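Local structure of glutathione-specific gamma-glutamylcyclotransferase (Saccharomyces cerevisiae S288c, 5HWK) at residues Arg67-Ala70 with Phe71-Val75. The protein cleaves glutathione into 5-oxo-L-proline and the dipeptide Cys-Gly, acting on glutathione but not on other gamma-glutamyl peptides. Sequence-based numbering, arbitrary orientation.
Sequences RQTA and FLKNV
Q68, T69 and A70 each lend a carbonyl oxygen to the amide four residues on, the i to i+4 ladder that opens helix 69-78, with L72 N to Q68 O at 3.0 Å, K73 N to T69 O at 2.9 Å and N74 N to A70 O at 3.1 Å.

Q68 sits at the N-cap, and its side chain runs alongside that of F71, both pointing the same way. The amide lies stacked over one face of the ring, the two planes only 5° apart. OE1 of Q68 sits over the rim near CZ of F71, 4.0 Å away, while further back CB of Q68 comes equally close to CG of F71. The chain of Q68 bends at chi2 (-149°), which helps lay the amide flat over the ring. F71 is buried: its ring also meets W40 of strand 35-40 at a slant and touches I165 and P173. With an alanine in place of F71, the Q68 amide would probably lose the flat surface it rests on, and W40 the ring it meets at a slant.

On the exposed side, T69 and K73, one turn apart, lie side by side. The first torsion of T69 (OG1 at -60°) swings the CG2 methyl away from the backbone N and alongside the K73 chain, where it meets CE of K73 at 3.7 Å. On N74, OD1 is hydrogen-bonded by NE of R38, tying the helix to strand 35-40.

The first turn is thus held by main-chain hydrogen bonds, while its side chains meet through van der Waals contact, with the polar Q68 amide serving as a flat lid on a buried aromatic ring.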
loop_
_atom_site.group_PDB
_atom_site.type_symbol
_atom_site.label_atom_id
_atom_site.label_comp_id
_atom_site.label_asym_id
_atom_site.label_seq_id
_atom_site.Cartn_x
_atom_site.Cartn_y
_atom_site.Cartn_z
ATOM N N ARG A 67 -15.781 -1.712 10.290
ATOM C CA ARG A 67 -16.038 -1.520 11.712
ATOM C C ARG A 67 -16.073 -0.057 12.152
ATOM O O ARG A 67 -16.410 0.210 13.305
ATOM C CB ARG A 67 -15.016 -2.306 12.550
ATOM N N GLN A 68 -15.736 0.903 11.291
ATOM C CA GLN A 68 -15.830 2.319 11.653
ATOM C C GLN A 68 -16.536 3.072 10.543
ATOM O O GLN A 68 -16.062 3.077 9.410
ATOM C CB GLN A 68 -14.444 2.925 11.856
ATOM C CG GLN A 68 -13.592 2.119 12.779
ATOM C CD GLN A 68 -12.622 2.969 13.547
ATOM O OE1 GLN A 68 -12.668 4.203 13.486
ATOM N NE2 GLN A 68 -11.737 2.319 14.289
ATOM N N THR A 69 -17.651 3.722 10.871
ATOM C CA THR A 69 -18.419 4.436 9.858
ATOM C C THR A 69 -17.562 5.412 9.071
ATOM O O THR A 69 -17.699 5.512 7.848
ATOM C CB THR A 69 -19.585 5.174 10.507
ATOM O OG1 THR A 69 -20.431 4.223 11.165
ATOM C CG2 THR A 69 -20.402 5.895 9.443
ATOM N N ALA A 70 -16.658 6.130 9.748
ATOM C CA ALA A 70 -15.843 7.117 9.039
ATOM C C ALA A 70 -14.926 6.454 8.017
ATOM O O ALA A 70 -14.686 7.014 6.935
ATOM C CB ALA A 70 -14.990 7.926 10.012
ATOM N N PHE A 71 -14.355 5.288 8.355
ATOM C CA PHE A 71 -13.525 4.598 7.368
ATOM C C PHE A 71 -14.370 4.153 6.181
ATOM O O PHE A 71 -13.960 4.308 5.019
ATOM C CB PHE A 71 -12.826 3.360 7.948
ATOM C CG PHE A 71 -11.738 3.630 8.947
ATOM C CD1 PHE A 71 -11.398 4.906 9.337
ATOM C CD2 PHE A 71 -11.048 2.571 9.501
ATOM C CE1 PHE A 71 -10.401 5.113 10.269
ATOM C CE2 PHE A 71 -10.033 2.785 10.433
ATOM C CZ PHE A 71 -9.708 4.056 10.802
ATOM N N LEU A 72 -15.558 3.585 6.453
ATOM C CA LEU A 72 -16.392 3.054 5.378
ATOM C C LEU A 72 -16.867 4.173 4.449
ATOM O O LEU A 72 -16.834 4.035 3.217
ATOM C CB LEU A 72 -17.559 2.272 5.982
ATOM C CG LEU A 72 -18.451 1.508 5.006
ATOM C CD1 LEU A 72 -17.671 0.599 4.070
ATOM C CD2 LEU A 72 -19.506 0.680 5.763
ATOM N N LYS A 73 -17.303 5.302 5.013
ATOM C CA LYS A 73 -17.706 6.400 4.149
ATOM C C LYS A 73 -16.544 6.918 3.314
ATOM O O LYS A 73 -16.718 7.261 2.139
ATOM C CB LYS A 73 -18.308 7.515 4.975
ATOM C CG LYS A 73 -19.740 7.160 5.300
ATOM C CD LYS A 73 -20.390 8.180 6.203
ATOM C CE LYS A 73 -21.822 7.751 6.539
ATOM N NZ LYS A 73 -22.761 7.886 5.387
ATOM N N ASN A 74 -15.340 6.929 3.883
ATOM C CA ASN A 74 -14.189 7.441 3.143
ATOM C C ASN A 74 -13.811 6.483 2.013
ATOM O O ASN A 74 -13.505 6.909 0.894
ATOM C CB ASN A 74 -13.029 7.631 4.101
ATOM C CG ASN A 74 -11.800 8.035 3.402
ATOM O OD1 ASN A 74 -11.145 7.203 2.764
ATOM N ND2 ASN A 74 -11.459 9.305 3.478
ATOM N N VAL A 75 -13.838 5.180 2.287
ATOM C CA VAL A 75 -13.573 4.218 1.228
ATOM C C VAL A 75 -14.636 4.289 0.143
ATOM O O VAL A 75 -14.315 4.269 -1.051
ATOM C CB VAL A 75 -13.403 2.811 1.810
ATOM C CG1 VAL A 75 -13.443 1.762 0.685
ATOM C CG2 VAL A 75 -12.139 2.744 2.681
#